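Local coordinates for protein DNA polymerase III subunit beta (Pseudomonas aeruginosa, PDB 4TSZ) that encircles DNA as a ring-shaped dimer, tethering DNA polymerases and other proteins to it and so conferring processivity, at residues L11-V22 with L45-G56; I140-Q149 with R199-L209. All coordinates share one frame; numbering follows the deposited sequence.

Interaction 1: L11-V22 with L45-G56; sequences LLKPLQLVAGVV and LTGTDLEVELVG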
# COMPACT_ATOMS: atom_id res chain seq x y z
N LEU E 11 -14.44 -22.06 7.22
CA LEU E 11 -15.08 -21.44 6.06
C LEU E 11 -14.17 -20.37 5.46
O LEU E 11 -14.05 -20.29 4.24
CB LEU E 11 -16.45 -20.84 6.45
CG LEU E 11 -17.23 -20.07 5.35
CD1 LEU E 11 -17.61 -20.98 4.18
CD2 LEU E 11 -18.45 -19.38 5.93
N LEU E 12 -13.55 -19.55 6.33
CA LEU E 12 -12.68 -18.44 5.92
C LEU E 12 -11.51 -18.82 5.02
O LEU E 12 -11.29 -18.13 4.03
CB LEU E 12 -12.21 -17.63 7.15
CG LEU E 12 -11.62 -16.24 6.90
CD1 LEU E 12 -12.61 -15.31 6.21
CD2 LEU E 12 -11.14 -15.63 8.21
N LYS E 13 -10.78 -19.91 5.35
CA LYS E 13 -9.62 -20.36 4.57
C LYS E 13 -9.94 -20.57 3.07
O LYS E 13 -9.41 -19.80 2.26
CB LYS E 13 -8.89 -21.56 5.21
N PRO E 14 -10.87 -21.48 2.66
CA PRO E 14 -11.19 -21.61 1.22
C PRO E 14 -11.89 -20.40 0.62
O PRO E 14 -11.66 -20.09 -0.55
CB PRO E 14 -12.09 -22.85 1.18
CG PRO E 14 -12.68 -22.94 2.52
CD PRO E 14 -11.62 -22.48 3.45
N LEU E 15 -12.72 -19.70 1.43
CA LEU E 15 -13.45 -18.50 0.99
C LEU E 15 -12.48 -17.39 0.58
O LEU E 15 -12.68 -16.80 -0.47
CB LEU E 15 -14.43 -18.04 2.08
CG LEU E 15 -15.49 -16.99 1.77
CD1 LEU E 15 -16.20 -17.24 0.42
CD2 LEU E 15 -16.51 -16.95 2.89
N GLN E 16 -11.41 -17.16 1.37
CA GLN E 16 -10.40 -16.14 1.05
C GLN E 16 -9.64 -16.48 -0.22
O GLN E 16 -9.38 -15.59 -1.03
CB GLN E 16 -9.42 -15.93 2.22
CG GLN E 16 -9.99 -15.13 3.38
CD GLN E 16 -9.02 -14.96 4.53
OE1 GLN E 16 -8.91 -13.89 5.12
NE2 GLN E 16 -8.31 -16.02 4.90
N LEU E 17 -9.29 -17.77 -0.41
CA LEU E 17 -8.57 -18.23 -1.60
C LEU E 17 -9.39 -18.00 -2.86
O LEU E 17 -8.92 -17.36 -3.80
CB LEU E 17 -8.17 -19.71 -1.49
CG LEU E 17 -7.06 -20.06 -0.50
CD1 LEU E 17 -6.70 -21.50 -0.61
CD2 LEU E 17 -5.81 -19.22 -0.70
N VAL E 18 -10.63 -18.49 -2.84
CA VAL E 18 -11.62 -18.42 -3.92
C VAL E 18 -12.00 -16.98 -4.28
O VAL E 18 -12.06 -16.65 -5.46
CB VAL E 18 -12.83 -19.34 -3.56
CG1 VAL E 18 -14.13 -18.88 -4.17
CG2 VAL E 18 -12.53 -20.79 -3.91
N ALA E 19 -12.21 -16.10 -3.27
CA ALA E 19 -12.56 -14.69 -3.46
C ALA E 19 -11.46 -13.91 -4.17
O ALA E 19 -11.75 -12.93 -4.85
CB ALA E 19 -12.90 -14.04 -2.13
N GLY E 20 -10.21 -14.37 -4.03
CA GLY E 20 -9.03 -13.79 -4.66
C GLY E 20 -9.07 -13.80 -6.18
O GLY E 20 -8.46 -12.93 -6.81
N VAL E 21 -9.78 -14.77 -6.79
CA VAL E 21 -9.91 -14.85 -8.25
C VAL E 21 -11.17 -14.11 -8.74
O VAL E 21 -11.29 -13.82 -9.93
CB VAL E 21 -9.75 -16.29 -8.83
CG1 VAL E 21 -8.50 -16.97 -8.28
CG2 VAL E 21 -10.99 -17.14 -8.59
N VAL E 22 -12.09 -13.79 -7.82
CA VAL E 22 -13.35 -13.08 -8.08
C VAL E 22 -13.02 -11.59 -8.26
O VAL E 22 -12.52 -10.95 -7.33
CB VAL E 22 -14.40 -13.34 -6.97
CG1 VAL E 22 -15.60 -12.42 -7.10
CG2 VAL E 22 -14.86 -14.80 -6.97
N LEU E 45 -16.43 -24.67 -2.62
CA LEU E 45 -16.53 -23.23 -2.88
C LEU E 45 -15.79 -22.96 -4.18
O LEU E 45 -14.62 -23.31 -4.30
CB LEU E 45 -15.93 -22.38 -1.72
CG LEU E 45 -16.57 -22.53 -0.33
CD1 LEU E 45 -15.87 -23.61 0.48
CD2 LEU E 45 -16.49 -21.22 0.43
N THR E 46 -16.48 -22.37 -5.16
CA THR E 46 -15.88 -22.08 -6.46
C THR E 46 -15.95 -20.60 -6.83
O THR E 46 -17.00 -19.98 -6.72
CB THR E 46 -16.47 -23.00 -7.55
OG1 THR E 46 -16.37 -24.37 -7.13
CG2 THR E 46 -15.80 -22.82 -8.91
N GLY E 47 -14.82 -20.08 -7.31
CA GLY E 47 -14.66 -18.72 -7.81
C GLY E 47 -14.03 -18.77 -9.19
O GLY E 47 -13.18 -19.63 -9.43
N THR E 48 -14.44 -17.88 -10.10
CA THR E 48 -13.93 -17.81 -11.47
C THR E 48 -13.98 -16.41 -12.06
O THR E 48 -14.80 -15.58 -11.63
CB THR E 48 -14.65 -18.85 -12.38
OG1 THR E 48 -13.91 -18.98 -13.60
CG2 THR E 48 -16.11 -18.49 -12.70
N ASP E 49 -13.14 -16.15 -13.06
CA ASP E 49 -13.11 -14.91 -13.84
C ASP E 49 -13.20 -15.30 -15.33
O ASP E 49 -12.96 -14.48 -16.21
CB ASP E 49 -11.85 -14.06 -13.53
CG ASP E 49 -10.51 -14.63 -14.01
OD1 ASP E 49 -10.49 -15.80 -14.45
OD2 ASP E 49 -9.49 -13.92 -13.91
N LEU E 50 -13.55 -16.60 -15.58
CA LEU E 50 -13.66 -17.28 -16.88
C LEU E 50 -12.31 -17.74 -17.48
O LEU E 50 -12.30 -18.58 -18.37
CB LEU E 50 -14.52 -16.53 -17.91
CG LEU E 50 -15.96 -16.20 -17.51
CD1 LEU E 50 -16.51 -15.08 -18.36
CD2 LEU E 50 -16.86 -17.42 -17.62
N GLU E 51 -11.17 -17.19 -16.98
CA GLU E 51 -9.80 -17.55 -17.39
C GLU E 51 -9.31 -18.62 -16.42
O GLU E 51 -8.85 -19.69 -16.84
CB GLU E 51 -8.86 -16.31 -17.40
CG GLU E 51 -7.40 -16.60 -17.75
CD GLU E 51 -6.34 -15.62 -17.25
OE1 GLU E 51 -5.62 -15.98 -16.29
OE2 GLU E 51 -6.20 -14.52 -17.84
N VAL E 52 -9.41 -18.32 -15.11
CA VAL E 52 -9.03 -19.20 -14.02
C VAL E 52 -10.25 -19.58 -13.19
O VAL E 52 -11.20 -18.81 -13.09
CB VAL E 52 -7.84 -18.68 -13.14
CG1 VAL E 52 -6.63 -18.30 -13.99
CG2 VAL E 52 -8.25 -17.53 -12.23
N GLU E 53 -10.20 -20.78 -12.62
CA GLU E 53 -11.23 -21.29 -11.72
C GLU E 53 -10.52 -21.84 -10.49
O GLU E 53 -9.58 -22.63 -10.61
CB GLU E 53 -12.08 -22.38 -12.39
CG GLU E 53 -13.21 -22.86 -11.50
CD GLU E 53 -13.89 -24.12 -11.99
OE1 GLU E 53 -15.03 -24.02 -12.51
OE2 GLU E 53 -13.30 -25.21 -11.84
N LEU E 54 -10.97 -21.42 -9.31
CA LEU E 54 -10.40 -21.91 -8.07
C LEU E 54 -11.50 -22.57 -7.25
O LEU E 54 -12.58 -22.01 -7.09
CB LEU E 54 -9.69 -20.79 -7.29
CG LEU E 54 -8.81 -21.22 -6.10
CD1 LEU E 54 -7.75 -22.24 -6.51
CD2 LEU E 54 -8.11 -20.02 -5.50
N VAL E 55 -11.22 -23.80 -6.78
CA VAL E 55 -12.15 -24.60 -5.97
C VAL E 55 -11.51 -24.92 -4.61
O VAL E 55 -10.39 -25.41 -4.56
CB VAL E 55 -12.61 -25.90 -6.71
CG1 VAL E 55 -13.57 -26.73 -5.85
CG2 VAL E 55 -13.24 -25.59 -8.07
N GLY E 56 -12.24 -24.62 -3.55
CA GLY E 56 -11.86 -24.93 -2.17
C GLY E 56 -12.83 -25.95 -1.60
O GLY E 56 -14.02 -25.92 -1.91
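Helix 8-19 of the N-terminal domain packs on a β-hairpin, with Pro-14 and Val-18 of the helix, and Val-21 just beyond it, set against strands 45-48 and 52-56. The axis of residues 11-19 runs 14° from that of 45-48 and almost exactly antiparallel to that of 52-56. Leu-45 plugs the start: its CD1 lies 3.8 Å from Pro-14 CG, while CD2 turns to the ends of Leu-11 and Leu-15, whose side chains it crosses at about a right angle. Val-18 straddles the strand pair. Val-18 CG1, trans to the backbone N (chi1 152°), lies 3.4 Å from Gly-47 N, and Val-18 CG2 sits 3.3 Å from Leu-45 O and close to Leu-54 O. Val-21 CG2 approaches Gly-47 O at 3.4 Å, its CB meets Val-52 CG2, and Leu-54 CD2 reaches Leu-17 O. Bare backbone at Gly-47 and Gly-56 lets the helix come close; Pro-14 CB lies 3.9 Å from Gly-56 CA. At the turn, Asp-49 OD1 takes Val-52 N at 2.8 Å in a nearly straight bond, and Glu-51 N from above the carboxylate plane. No hydrogen bond joins helix to hairpin, so apolar burial and close fit hold them together, while the strand carbonyls beneath Val-18 stay committed to their own pairing.

Interaction 2: I140-Q149 with R199-L209; sequences IDRTSFAMAQ and RKGILELARLL
Ile-140, in helix 133-141, and Met-147, beyond a short 3-10 turn, both reach helix 199-208 of the central domain, meeting at Ile-202. Ile-140 divides its branches: CG2 is 3.5 Å from Ala-206 CB, and CD1 lies 3.8 Å from Ile-202 CD1, the two isoleucines crossing at a slant. The first torsion of Ile-202 (chi1 -155°) sends CG1 to Ile-140 and leaves CG2 for Met-147, whose SD lies 3.6 Å away. Met-147 runs out straight and then bends at the thioether (chi3 -70°), which folds CE back over Arg-199 CB and onto Leu-203 CG. Leu-203 CD2 meanwhile touches Ser-144 CB.

Arg-199 is the polar anchor. Its chain, bent at chi3, curls back so that Arg-199 NH1 gives a hydrogen bond of 3.1 Å to Ala-148 O, coming from well above that carbonyl's plane. Arg-199 NH1 also donates to water 1 at 3.0 Å, lying in the guanidinium plane, which in turn probably donates to Met-147 O. Met-147 CE lies over one guanidinium face; over the other, Gln-149 CG sits 3.7 Å above the plane, and the amide of Gln-149 stands nearly upright to it. Gln-149 NE2 and Arg-199 NH2 are close there but both are donors, so they do not bond. Asp-141 OD1 only brushes Ala-206 CB, its other oxygen being salt-bridged to Arg-137. The chemistry is thus split: aliphatic branches and a thioether pack the helix against 140-147, whereas one arginine ties down the loop backbone at Ala-148 and, probably through a water, at Met-147.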
# COMPACT_ATOMS: atom_id res chain seq x y z
N ILE E 140 8.29 -20.39 -11.48
CA ILE E 140 7.46 -19.22 -11.78
C ILE E 140 8.14 -17.94 -11.29
O ILE E 140 8.31 -17.02 -12.08
CB ILE E 140 6.00 -19.36 -11.24
CG1 ILE E 140 5.30 -20.63 -11.79
CG2 ILE E 140 5.17 -18.09 -11.54
CD1 ILE E 140 4.00 -21.08 -11.02
N ASP E 141 8.52 -17.88 -9.99
CA ASP E 141 9.14 -16.71 -9.37
C ASP E 141 10.50 -16.32 -9.96
O ASP E 141 10.82 -15.14 -9.98
CB ASP E 141 9.22 -16.85 -7.84
CG ASP E 141 7.88 -16.81 -7.11
OD1 ASP E 141 6.87 -16.36 -7.72
OD2 ASP E 141 7.84 -17.22 -5.93
N ARG E 142 11.27 -17.30 -10.49
CA ARG E 142 12.56 -16.98 -11.10
C ARG E 142 12.42 -16.39 -12.50
O ARG E 142 13.39 -15.87 -13.04
CB ARG E 142 13.51 -18.22 -11.15
CG ARG E 142 14.04 -18.72 -9.80
CD ARG E 142 15.06 -17.79 -9.17
NE ARG E 142 15.42 -18.22 -7.82
CZ ARG E 142 16.49 -18.94 -7.52
NH1 ARG E 142 17.34 -19.32 -8.47
NH2 ARG E 142 16.74 -19.27 -6.26
N THR E 143 11.22 -16.48 -13.11
CA THR E 143 11.03 -16.03 -14.49
C THR E 143 9.90 -15.06 -14.77
O THR E 143 9.94 -14.42 -15.83
CB THR E 143 10.87 -17.25 -15.43
OG1 THR E 143 9.64 -17.91 -15.11
CG2 THR E 143 12.05 -18.23 -15.35
N SER E 144 8.87 -14.97 -13.89
CA SER E 144 7.65 -14.19 -14.11
C SER E 144 7.78 -12.73 -14.50
O SER E 144 6.96 -12.25 -15.28
CB SER E 144 6.63 -14.38 -12.99
OG SER E 144 7.04 -13.75 -11.79
N PHE E 145 8.84 -12.04 -14.02
CA PHE E 145 9.09 -10.63 -14.34
C PHE E 145 9.32 -10.40 -15.85
O PHE E 145 9.11 -9.29 -16.32
CB PHE E 145 10.32 -10.13 -13.56
CG PHE E 145 11.64 -10.71 -14.04
CD1 PHE E 145 12.34 -10.11 -15.08
CD2 PHE E 145 12.16 -11.87 -13.48
CE1 PHE E 145 13.53 -10.67 -15.56
CE2 PHE E 145 13.35 -12.42 -13.95
CZ PHE E 145 14.05 -11.80 -14.96
N ALA E 146 9.80 -11.44 -16.60
CA ALA E 146 10.11 -11.32 -18.03
C ALA E 146 8.94 -11.46 -18.97
O ALA E 146 9.09 -11.15 -20.15
CB ALA E 146 11.24 -12.26 -18.44
N MET E 147 7.77 -11.90 -18.46
CA MET E 147 6.57 -12.07 -19.30
C MET E 147 6.15 -10.72 -19.83
O MET E 147 6.30 -9.69 -19.14
CB MET E 147 5.35 -12.62 -18.50
CG MET E 147 5.55 -13.98 -17.88
SD MET E 147 4.04 -14.62 -17.09
CE MET E 147 3.88 -13.52 -15.67
N ALA E 148 5.60 -10.71 -21.04
CA ALA E 148 5.07 -9.47 -21.58
C ALA E 148 3.72 -9.21 -20.89
O ALA E 148 3.11 -10.11 -20.30
CB ALA E 148 4.90 -9.58 -23.09
N GLN E 149 3.31 -7.95 -20.92
CA GLN E 149 2.04 -7.50 -20.40
C GLN E 149 1.38 -6.72 -21.53
O GLN E 149 1.95 -5.74 -22.03
CB GLN E 149 2.26 -6.61 -19.17
CG GLN E 149 1.01 -6.41 -18.33
CD GLN E 149 1.29 -5.59 -17.10
OE1 GLN E 149 1.49 -4.37 -17.16
NE2 GLN E 149 1.30 -6.23 -15.95
N ARG E 199 -0.54 -14.83 -18.17
CA ARG E 199 0.15 -14.11 -17.09
C ARG E 199 -0.63 -14.00 -15.78
O ARG E 199 -0.07 -14.31 -14.73
CB ARG E 199 0.77 -12.77 -17.55
CG ARG E 199 -0.22 -11.74 -18.09
CD ARG E 199 0.40 -10.35 -18.21
NE ARG E 199 0.76 -9.79 -16.90
CZ ARG E 199 2.00 -9.67 -16.46
NH1 ARG E 199 3.03 -10.04 -17.21
NH2 ARG E 199 2.23 -9.16 -15.25
N LYS E 200 -1.92 -13.63 -15.85
CA LYS E 200 -2.76 -13.50 -14.65
C LYS E 200 -2.88 -14.84 -13.89
O LYS E 200 -2.72 -14.85 -12.66
CB LYS E 200 -4.15 -12.91 -14.99
CG LYS E 200 -4.94 -12.43 -13.78
CD LYS E 200 -6.20 -11.65 -14.20
CE LYS E 200 -6.97 -11.15 -13.00
NZ LYS E 200 -8.20 -10.42 -13.41
N GLY E 201 -3.12 -15.93 -14.64
CA GLY E 201 -3.25 -17.28 -14.12
C GLY E 201 -1.99 -17.80 -13.44
O GLY E 201 -2.06 -18.31 -12.32
N ILE E 202 -0.84 -17.68 -14.13
CA ILE E 202 0.44 -18.15 -13.59
C ILE E 202 0.87 -17.41 -12.31
O ILE E 202 1.38 -18.04 -11.38
CB ILE E 202 1.57 -18.27 -14.67
CG1 ILE E 202 2.65 -19.29 -14.27
CG2 ILE E 202 2.18 -16.92 -15.04
CD1 ILE E 202 2.24 -20.77 -14.43
N LEU E 203 0.62 -16.09 -12.24
CA LEU E 203 0.94 -15.28 -11.07
C LEU E 203 0.05 -15.67 -9.89
O LEU E 203 0.52 -15.70 -8.75
CB LEU E 203 0.86 -13.77 -11.35
CG LEU E 203 1.87 -13.20 -12.34
CD1 LEU E 203 1.40 -11.86 -12.84
CD2 LEU E 203 3.28 -13.12 -11.76
N GLU E 204 -1.23 -15.98 -10.17
CA GLU E 204 -2.18 -16.44 -9.16
C GLU E 204 -1.71 -17.78 -8.60
O GLU E 204 -1.63 -17.91 -7.38
CB GLU E 204 -3.60 -16.58 -9.76
CG GLU E 204 -4.69 -16.92 -8.75
CD GLU E 204 -4.79 -16.00 -7.55
OE1 GLU E 204 -4.86 -14.76 -7.75
OE2 GLU E 204 -4.76 -16.50 -6.40
N LEU E 205 -1.37 -18.74 -9.49
CA LEU E 205 -0.88 -20.06 -9.12
C LEU E 205 0.35 -19.98 -8.19
O LEU E 205 0.36 -20.66 -7.16
CB LEU E 205 -0.58 -20.93 -10.36
CG LEU E 205 -0.03 -22.34 -10.10
CD1 LEU E 205 -0.96 -23.18 -9.22
CD2 LEU E 205 0.28 -23.06 -11.41
N ALA E 206 1.36 -19.15 -8.54
CA ALA E 206 2.58 -18.98 -7.73
C ALA E 206 2.24 -18.52 -6.31
O ALA E 206 2.82 -19.04 -5.35
CB ALA E 206 3.54 -18.00 -8.39
N ARG E 207 1.28 -17.58 -6.17
CA ARG E 207 0.83 -17.07 -4.88
C ARG E 207 0.11 -18.13 -4.05
O ARG E 207 0.19 -18.09 -2.82
CB ARG E 207 -0.04 -15.82 -5.04
CG ARG E 207 0.74 -14.57 -5.46
CD ARG E 207 -0.13 -13.32 -5.41
NE ARG E 207 -1.28 -13.38 -6.32
CZ ARG E 207 -1.29 -12.89 -7.55
NH1 ARG E 207 -0.21 -12.30 -8.05
NH2 ARG E 207 -2.39 -12.98 -8.30
N LEU E 208 -0.57 -19.07 -4.71
CA LEU E 208 -1.28 -20.17 -4.06
C LEU E 208 -0.34 -21.26 -3.54
O LEU E 208 -0.71 -21.96 -2.60
CB LEU E 208 -2.33 -20.78 -5.01
CG LEU E 208 -3.53 -19.91 -5.39
CD1 LEU E 208 -4.28 -20.51 -6.58
CD2 LEU E 208 -4.48 -19.70 -4.21
N LEU E 209 0.86 -21.41 -4.14
CA LEU E 209 1.85 -22.43 -3.77
C LEU E 209 2.66 -22.06 -2.51
O LEU E 209 3.88 -21.90 -2.55
CB LEU E 209 2.77 -22.79 -4.97
CG LEU E 209 2.09 -23.31 -6.24
CD1 LEU E 209 3.02 -23.20 -7.43
CD2 LEU E 209 1.58 -24.73 -6.07
O HOH W 1 5.88 -9.33 -16.39

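In the fold
Interaction 1 belongs to the N-terminal domain and interaction 2 to the central domain, yet their centres are only about 18 Å apart. Strand 52-59 pairs with strand 232-237, so one eight-stranded sheet runs through both domains, and helices 8-19 and 199-208 pack on it. The two contacts meet: Leu-17 of helix 8-19 and Leu-54 of the strand touch Leu-208, and Val-21 touches Glu-204. At the hairpin turn, Val-52 CG1 lies 3.5 Å from Gly-201 CA and Glu-51 OE1 is 3.0 Å from Gly-201 N, while Asp-49 and Lys-200 form a long, weak ion pair. Segment 140-149 also reaches the next sheet, where Arg-142 forms a salt bridge with Glu-353 of the C-terminal domain.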